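PDB 6K0P: alpha-1,3-glucanase from Paenibacillus glycanilyticus, which probably hydrolyses the alpha-1,3-linked glucose chains of alpha-1,3-glucan, as a member of glycoside hydrolase family 87. Local coordinates for residues A[46-51]-A[131-136]; A[81-86]-A[109-114]. The protein carries 1 engineered substitution. All blocks are in the same frame, centred on the assembly; numbering follows the deposited sequence. Where two conformers were deposited one is given.

Interaction 1: residues A[46-51]-A[131-136]; sequences AGEASG and TAYWLY. With CA (calcium ion), chain J.
Glu48 reaches from a type I beta turn spanning Ala46 to Ala49 and sets its carboxylate against the backbone of Trp134 and Leu135, a worked example of a buried acid gripping a bend of main chain. The turn and the bend both belong to the beta-rich N-terminal part of the catalytic domain, and the bend follows directly on strand 131-133.

Hydrogen bonding dominates. Leu135 N gives a nearly straight bond to Glu48 OE1 (2.8 Å, 165°), arriving on the syn side and somewhat out of the carboxylate plane. Trp134 N donates to the syn lone pair of Glu48 OE2 at 3.0 Å and a less linear 149°. Two successive amides are thus held by the two oxygens of one carboxylate. The extended chain beyond CG (chi2 -160°) carries the acid across to them. Gly43 N also hydrogen-bonds Glu48 OE2, and a water O lies 2.7 Å from Glu48 OE1, to which it donates, while accepting a weak bond from Tyr136 N. With so many donors around it, the buried carboxylate is probably stabilised as an anion.

Van der Waals contacts fill in around this grip. Leu135 CG lies 3.7 Å from Glu48 OE1, and the ring of Tyr136 passes alongside the turn, its CD2 4.0 Å from Glu48 CB. Ala49 CB packs against the phenol end of the same ring, whose OH is hydrogen-bonded to Tyr45 O and Ser54 OG.

Metal binding marks the far end of 46-51. Glu23, Glu25, Ser53 and Asp168 also bind the calcium ion, so the loop meets the strand's exit through Glu48 and the metal two residues later; the ligand it supplies itself is the backbone oxygen Ser50 O, 2.4 Å from the calcium ion.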
ATOM      1  N   ALA A  46      -8.879 -15.712   6.117  1.00  9.06           N
ATOM      2  CA  ALA A  46      -8.366 -16.022   4.786  1.00 10.19           C
ATOM      3  C   ALA A  46      -8.473 -14.809   3.879  1.00  9.23           C
ATOM      4  O   ALA A  46      -7.490 -14.412   3.234  1.00 10.53           O
ATOM      5  CB  ALA A  46      -9.131 -17.200   4.171  1.00 10.39           C
ATOM      6  N   GLY A  47      -9.658 -14.195   3.844  1.00  9.91           N
ATOM      7  CA  GLY A  47      -9.889 -13.087   2.930  1.00 11.53           C
ATOM      8  C   GLY A  47      -8.927 -11.931   3.111  1.00 11.00           C
ATOM      9  O   GLY A  47      -8.627 -11.223   2.148  1.00 10.53           O
ATOM     10  N   GLU A  48      -8.431 -11.725   4.329  1.00  9.14           N
ATOM     11  CA  GLU A  48      -7.523 -10.618   4.614  1.00  9.42           C
ATOM     12  C   GLU A  48      -6.054 -11.002   4.544  1.00 10.25           C
ATOM     13  O   GLU A  48      -5.194 -10.136   4.731  1.00  9.22           O
ATOM     14  CB  GLU A  48      -7.832  -9.996   5.978  1.00 10.21           C
ATOM     15  CG  GLU A  48      -9.190  -9.295   6.024  1.00 10.26           C
ATOM     16  CD  GLU A  48      -9.293  -8.288   7.149  1.00  9.56           C
ATOM     17  OE1 GLU A  48      -8.294  -8.084   7.870  1.00 10.01           O
ATOM     18  OE2 GLU A  48     -10.380  -7.686   7.306  1.00 10.84           O
ATOM     19  N   ALA A  49      -5.747 -12.268   4.304  1.00  9.12           N
ATOM     20  CA  ALA A  49      -4.366 -12.718   4.245  1.00  9.91           C
ATOM     21  C   ALA A  49      -3.754 -12.435   2.875  1.00  9.07           C
ATOM     22  O   ALA A  49      -4.443 -12.376   1.854  1.00  9.55           O
ATOM     23  CB  ALA A  49      -4.296 -14.226   4.511  1.00 12.00           C
ATOM     24  N   SER A  50      -2.437 -12.230   2.872  1.00  8.95           N
ATOM     25  CA  SER A  50      -1.681 -12.264   1.627  1.00  9.46           C
ATOM     26  C   SER A  50      -1.880 -13.616   0.946  1.00  9.35           C
ATOM     27  O   SER A  50      -1.782 -14.667   1.583  1.00 10.23           O
ATOM     28  CB  SER A  50      -0.203 -12.049   1.951  1.00 10.41           C
ATOM     29  OG  SER A  50       0.569 -11.888   0.768  1.00 10.82           O
ATOM     30  N   GLY A  51      -2.182 -13.588  -0.348  1.00  8.79           N
ATOM     31  CA  GLY A  51      -2.510 -14.819  -1.040  1.00 10.47           C
ATOM     32  C   GLY A  51      -3.866 -15.381  -0.689  1.00  9.31           C
ATOM     33  O   GLY A  51      -4.196 -16.480  -1.142  1.00 11.79           O
ATOM     34  N   THR A 131     -18.438  -5.930  13.484  1.00 14.90           N
ATOM     35  CA  THR A 131     -17.537  -6.960  12.994  1.00 15.49           C
ATOM     36  C   THR A 131     -16.110  -6.421  13.025  1.00 11.57           C
ATOM     37  O   THR A 131     -15.878  -5.239  12.750  1.00 13.25           O
ATOM     38  CB  THR A 131     -17.926  -7.332  11.557  1.00 15.96           C
ATOM     39  OG1 THR A 131     -19.237  -7.906  11.554  1.00 21.95           O
ATOM     40  CG2 THR A 131     -16.937  -8.327  10.941  1.00 19.99           C
ATOM     41  N   ALA A 132     -15.159  -7.294  13.355  1.00 12.64           N
ATOM     42  CA  ALA A 132     -13.742  -6.946  13.314  1.00 11.92           C
ATOM     43  C   ALA A 132     -13.189  -7.106  11.903  1.00 12.11           C
ATOM     44  O   ALA A 132     -13.421  -8.129  11.246  1.00 13.49           O
ATOM     45  CB  ALA A 132     -12.954  -7.855  14.254  1.00 15.62           C
ATOM     46  N   TYR A 133     -12.431  -6.107  11.456  1.00 10.14           N
ATOM     47  CA  TYR A 133     -11.718  -6.109  10.187  1.00  9.59           C
ATOM     48  C   TYR A 133     -10.267  -5.764  10.476  1.00 10.43           C
ATOM     49  O   TYR A 133      -9.902  -5.433  11.608  1.00 10.78           O
ATOM     50  CB  TYR A 133     -12.310  -5.058   9.235  1.00 11.40           C
ATOM     51  CG  TYR A 133     -13.769  -5.278   8.909  1.00 12.88           C
ATOM     52  CD1 TYR A 133     -14.772  -4.751   9.716  1.00 12.59           C
ATOM     53  CD2 TYR A 133     -14.142  -6.018   7.795  1.00 10.72           C
ATOM     54  CE1 TYR A 133     -16.120  -4.960   9.407  1.00 14.30           C
ATOM     55  CE2 TYR A 133     -15.486  -6.237   7.484  1.00 13.53           C
ATOM     56  CZ  TYR A 133     -16.457  -5.699   8.293  1.00 14.29           C
ATOM     57  OH  TYR A 133     -17.785  -5.915   7.987  1.00 14.56           O
ATOM     58  N   TRP A 134      -9.429  -5.811   9.441  1.00  9.59           N
ATOM     59  CA  TRP A 134      -8.017  -5.431   9.562  1.00 10.81           C
ATOM     60  C   TRP A 134      -7.328  -6.265  10.647  1.00 10.34           C
ATOM     61  O   TRP A 134      -6.776  -5.750  11.626  1.00 10.21           O
ATOM     62  CB  TRP A 134      -7.846  -3.926   9.811  1.00 11.20           C
ATOM     63  CG  TRP A 134      -8.315  -3.036   8.700  1.00  9.18           C
ATOM     64  CD1 TRP A 134      -9.160  -3.356   7.662  1.00  9.69           C
ATOM     65  CD2 TRP A 134      -7.945  -1.668   8.509  1.00 10.62           C
ATOM     66  NE1 TRP A 134      -9.349  -2.246   6.855  1.00 10.49           N
ATOM     67  CE2 TRP A 134      -8.609  -1.205   7.358  1.00  8.63           C
ATOM     68  CE3 TRP A 134      -7.127  -0.784   9.219  1.00 10.33           C
ATOM     69  CZ2 TRP A 134      -8.468   0.101   6.890  1.00  9.24           C
ATOM     70  CZ3 TRP A 134      -6.977   0.509   8.750  1.00 10.77           C
ATOM     71  CH2 TRP A 134      -7.644   0.937   7.593  1.00  8.69           C
ATOM     72  N   LEU A 135      -7.373  -7.577  10.441  1.00  9.78           N
ATOM     73  CA  LEU A 135      -7.073  -8.555  11.478  1.00  9.37           C
ATOM     74  C   LEU A 135      -5.591  -8.877  11.601  1.00  9.74           C
ATOM     75  O   LEU A 135      -5.173  -9.367  12.653  1.00 11.02           O
ATOM     76  CB  LEU A 135      -7.824  -9.853  11.176  1.00 11.79           C
ATOM     77  CG  LEU A 135      -9.332  -9.710  10.974  1.00 10.16           C
ATOM     78  CD1 LEU A 135      -9.900 -10.993  10.378  1.00 11.18           C
ATOM     79  CD2 LEU A 135      -9.999  -9.404  12.305  1.00 13.69           C
ATOM     80  N   TYR A 136      -4.804  -8.628  10.557  1.00 10.23           N
ATOM     81  CA  TYR A 136      -3.396  -9.005  10.529  1.00  9.46           C
ATOM     82  C   TYR A 136      -2.497  -7.872  11.010  1.00  9.58           C
ATOM     83  O   TYR A 136      -2.824  -6.690  10.883  1.00 11.62           O
ATOM     84  CB  TYR A 136      -2.987  -9.457   9.117  1.00  9.72           C
ATOM     85  CG  TYR A 136      -3.479 -10.856   8.847  1.00  8.77           C
ATOM     86  CD1 TYR A 136      -2.720 -11.953   9.227  1.00 10.08           C
ATOM     87  CD2 TYR A 136      -4.729 -11.085   8.284  1.00  8.88           C
ATOM     88  CE1 TYR A 136      -3.182 -13.247   9.048  1.00  9.42           C
ATOM     89  CE2 TYR A 136      -5.193 -12.383   8.083  1.00 10.12           C
ATOM     90  CZ  TYR A 136      -4.412 -13.455   8.468  1.00 10.57           C
ATOM     91  OH  TYR A 136      -4.854 -14.747   8.286  1.00 11.25           O
TER
HETATM   92 CA    CA J2006      -0.460 -16.001   3.031  1.00  9.69          CA
HETATM   93  O   HOH W   1      -5.688  -7.433   7.565  1.00 10.87           O

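Interaction 2: residues A[81-86]-A[109-114]; sequences VAENTT and YLYATP
Over one face of the Tyr109 ring lies Glu83, whose CB sits 4.0 Å from the ring centroid and 14° off its normal, a CH-pi contact displaced toward the rim. This is the close-packed side. The phenol of Tyr109 donates through its OH to Val81 O at 2.6 Å, approaching 32° out of the carbonyl plane, and its oxygen is also hydrogen-bonded to Tyr45 OH. The ring thereby joins the loop between strands 72-80 and 86-93 to the start of strand 110-112, which pairs with strand 131-133 in a two-stranded antiparallel sheet. Replacing Tyr109 by an alanine would probably leave Val81 O without this donor and open a gap beneath Glu83 CB. The other part is looser and nearer solvent, since Glu83 is partly exposed and Asn84, beyond it, is exposed. Glu83 bends at chi2 (66°), bringing its carboxylate back toward Tyr111, whose OH donates to Glu83 OE2 at 2.6 Å. That bond meets the oxygen on the anti side, with OE2 lying at the edge of the Tyr111 ring. In the conformer given, Glu83 OE1 accepts a hydrogen bond from Asn84 N within its own loop at 2.7 Å.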
ATOM      1  N   VAL A  81      -3.482 -12.641  15.732  1.00  9.43           N
ATOM      2  CA  VAL A  81      -3.718 -13.220  17.052  1.00 10.00           C
ATOM      3  C   VAL A  81      -5.029 -12.662  17.585  1.00 11.55           C
ATOM      4  O   VAL A  81      -5.656 -11.808  16.948  1.00 11.99           O
ATOM      5  CB  VAL A  81      -2.545 -12.953  18.018  1.00 10.33           C
ATOM      6  CG1 VAL A  81      -1.285 -13.630  17.495  1.00 12.31           C
ATOM      7  CG2 VAL A  81      -2.306 -11.452  18.219  1.00 10.61           C
ATOM      8  N   ALA A  82      -5.451 -13.151  18.749  1.00 11.94           N
ATOM      9  CA  ALA A  82      -6.714 -12.722  19.331  1.00 13.34           C
ATOM     10  C   ALA A  82      -6.700 -11.229  19.635  1.00 13.18           C
ATOM     11  O   ALA A  82      -5.658 -10.637  19.918  1.00 12.85           O
ATOM     12  CB  ALA A  82      -6.960 -13.484  20.631  1.00 15.23           C
ATOM     13  N   GLU A  83      -7.883 -10.623  19.586  1.00 13.82           N
ATOM     14  CA  GLU A  83      -8.025  -9.235  20.012  1.00 13.81           C
ATOM     15  C   GLU A  83      -7.527  -9.051  21.444  1.00 14.85           C
ATOM     16  O   GLU A  83      -7.638  -9.952  22.282  1.00 16.95           O
ATOM     17  CB  GLU A  83      -9.502  -8.824  19.899  1.00 16.89           C
ATOM     18  CG  GLU A  83      -9.896  -7.505  20.580  1.00 27.01           C
ATOM     19  CD  GLU A  83      -9.269  -6.262  19.948  1.00 28.73           C
ATOM     20  OE1 GLU A  83      -8.016  -6.162  19.910  1.00 26.38           O
ATOM     21  OE2 GLU A  83     -10.038  -5.367  19.508  1.00 28.58           O
ATOM     22  N   ASN A  84      -6.932  -7.884  21.699  1.00 16.11           N
ATOM     23  CA  ASN A  84      -6.473  -7.485  23.032  0.56 18.23           C
ATOM     24  C   ASN A  84      -5.506  -8.499  23.637  1.00 17.34           C
ATOM     25  O   ASN A  84      -5.613  -8.886  24.804  1.00 20.18           O
ATOM     26  CB  ASN A  84      -7.642  -7.190  23.975  0.56 20.87           C
ATOM     27  CG  ASN A  84      -7.214  -6.408  25.201  0.56 23.20           C
ATOM     28  OD1 ASN A  84      -6.306  -5.577  25.137  0.56 30.68           O
ATOM     29  ND2 ASN A  84      -7.866  -6.673  26.326  0.56 30.28           N
ATOM     30  N   THR A  85      -4.538  -8.936  22.837  1.00 15.08           N
ATOM     31  CA  THR A  85      -3.559  -9.892  23.335  0.98 15.79           C
ATOM     32  C   THR A  85      -2.166  -9.537  22.848  1.00 13.34           C
ATOM     33  O   THR A  85      -1.981  -8.926  21.787  1.00 14.64           O
ATOM     34  CB  THR A  85      -3.842 -11.356  22.951  0.98 20.83           C
ATOM     35  OG1 THR A  85      -3.594 -11.543  21.561  0.98 24.34           O
ATOM     36  CG2 THR A  85      -5.269 -11.753  23.260  0.98 17.82           C
ATOM     37  N   THR A  86      -1.195  -9.934  23.655  1.00 13.73           N
ATOM     38  CA  THR A  86       0.211  -9.931  23.283  0.80 13.29           C
ATOM     39  C   THR A  86       0.801 -11.262  23.715  1.00 14.11           C
ATOM     40  O   THR A  86       0.281 -11.944  24.606  1.00 17.45           O
ATOM     41  CB  THR A  86       0.996  -8.808  23.972  0.80 14.79           C
ATOM     42  OG1 THR A  86       1.043  -9.065  25.385  0.80 16.70           O
ATOM     43  CG2 THR A  86       0.357  -7.451  23.710  0.80 17.68           C
ATOM     44  N   TYR A 109      -7.444  -5.067  14.339  1.00 10.15           N
ATOM     45  CA  TYR A 109      -8.845  -5.118  14.756  1.00 10.28           C
ATOM     46  C   TYR A 109      -9.506  -3.745  14.714  1.00 12.23           C
ATOM     47  O   TYR A 109      -9.509  -3.010  15.709  1.00 13.72           O
ATOM     48  CB  TYR A 109      -9.020  -5.815  16.116  1.00 13.38           C
ATOM     49  CG  TYR A 109      -8.748  -7.304  16.054  1.00 11.47           C
ATOM     50  CD1 TYR A 109      -7.446  -7.793  16.039  1.00 11.25           C
ATOM     51  CD2 TYR A 109      -9.793  -8.219  16.007  1.00 13.27           C
ATOM     52  CE1 TYR A 109      -7.190  -9.145  15.967  1.00 12.62           C
ATOM     53  CE2 TYR A 109      -9.544  -9.574  15.938  1.00 12.37           C
ATOM     54  CZ  TYR A 109      -8.245 -10.030  15.927  1.00 12.19           C
ATOM     55  OH  TYR A 109      -7.986 -11.377  15.862  1.00 13.14           O
ATOM     56  N   LEU A 110     -10.058  -3.397  13.554  1.00 11.36           N
ATOM     57  CA  LEU A 110     -10.799  -2.160  13.354  1.00 10.96           C
ATOM     58  C   LEU A 110     -12.234  -2.549  13.022  1.00 12.84           C
ATOM     59  O   LEU A 110     -12.462  -3.482  12.248  1.00 12.99           O
ATOM     60  CB  LEU A 110     -10.168  -1.333  12.215  1.00 11.38           C
ATOM     61  CG  LEU A 110      -8.899  -0.515  12.514  1.00 11.95           C
ATOM     62  CD1 LEU A 110      -9.200   0.586  13.526  1.00 14.85           C
ATOM     63  CD2 LEU A 110      -7.722  -1.375  12.999  1.00 13.63           C
ATOM     64  N   TYR A 111     -13.203  -1.846  13.611  1.00 11.81           N
ATOM     65  CA  TYR A 111     -14.576  -2.336  13.669  1.00 11.83           C
ATOM     66  C   TYR A 111     -15.507  -1.551  12.753  1.00 11.39           C
ATOM     67  O   TYR A 111     -15.388  -0.328  12.618  1.00 13.31           O
ATOM     68  CB  TYR A 111     -15.087  -2.341  15.118  1.00 12.10           C
ATOM     69  CG  TYR A 111     -14.336  -3.344  15.959  1.00 13.15           C
ATOM     70  CD1 TYR A 111     -13.147  -2.997  16.574  1.00 14.91           C
ATOM     71  CD2 TYR A 111     -14.793  -4.651  16.104  1.00 16.83           C
ATOM     72  CE1 TYR A 111     -12.428  -3.911  17.315  1.00 17.14           C
ATOM     73  CE2 TYR A 111     -14.079  -5.578  16.857  1.00 16.55           C
ATOM     74  CZ  TYR A 111     -12.895  -5.195  17.455  1.00 17.97           C
ATOM     75  OH  TYR A 111     -12.162  -6.089  18.205  1.00 21.23           O
ATOM     76  N   ALA A 112     -16.429  -2.273  12.123  1.00 12.40           N
ATOM     77  CA  ALA A 112     -17.448  -1.697  11.254  1.00 13.05           C
ATOM     78  C   ALA A 112     -18.566  -2.724  11.117  1.00 15.04           C
ATOM     79  O   ALA A 112     -18.645  -3.684  11.890  1.00 14.68           O
ATOM     80  CB  ALA A 112     -16.855  -1.304   9.896  1.00 14.26           C
ATOM     81  N   THR A 113     -19.431  -2.529  10.131  1.00 13.90           N
ATOM     82  CA  THR A 113     -20.440  -3.509   9.757  1.00 14.91           C
ATOM     83  C   THR A 113     -20.442  -3.618   8.243  1.00 14.78           C
ATOM     84  O   THR A 113     -19.907  -2.743   7.554  1.00 15.72           O
ATOM     85  CB  THR A 113     -21.841  -3.094  10.232  1.00 17.04           C
ATOM     86  OG1 THR A 113     -22.325  -2.031   9.406  1.00 15.99           O
ATOM     87  CG2 THR A 113     -21.825  -2.650  11.696  1.00 18.32           C
ATOM     88  N   PRO A 114     -21.028  -4.685   7.687  1.00 16.19           N
ATOM     89  CA  PRO A 114     -21.029  -4.823   6.220  1.00 16.61           C
ATOM     90  C   PRO A 114     -21.624  -3.638   5.476  1.00 19.81           C
ATOM     91  O   PRO A 114     -21.218  -3.374   4.338  1.00 18.29           O
ATOM     92  CB  PRO A 114     -21.837  -6.106   6.000  1.00 19.56           C
ATOM     93  CG  PRO A 114     -21.542  -6.912   7.220  1.00 20.73           C
ATOM     94  CD  PRO A 114     -21.517  -5.911   8.343  1.00 17.27           C
TER

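Overall arrangement
Both contacts show a loop glutamate securing a neighbouring strand region, yet the chemistry differs with burial. Interaction 1 is wholly buried and beside the calcium site, and its acid holds main-chain amides; in interaction 2 Glu83 is partly exposed, its acid accepts a tyrosine hydroxyl, and an aromatic face carries the packing. Both reach the same two-stranded sheet, one through each strand: strands 110-112 and 131-133 pair antiparallel, with Tyr133 N probably donating to Leu110 O at 2.7 Å and Thr131 N to Ala112 O. Interaction 2 is nested along the chain inside the loop closed by interaction 1, their centres about 10 Å apart.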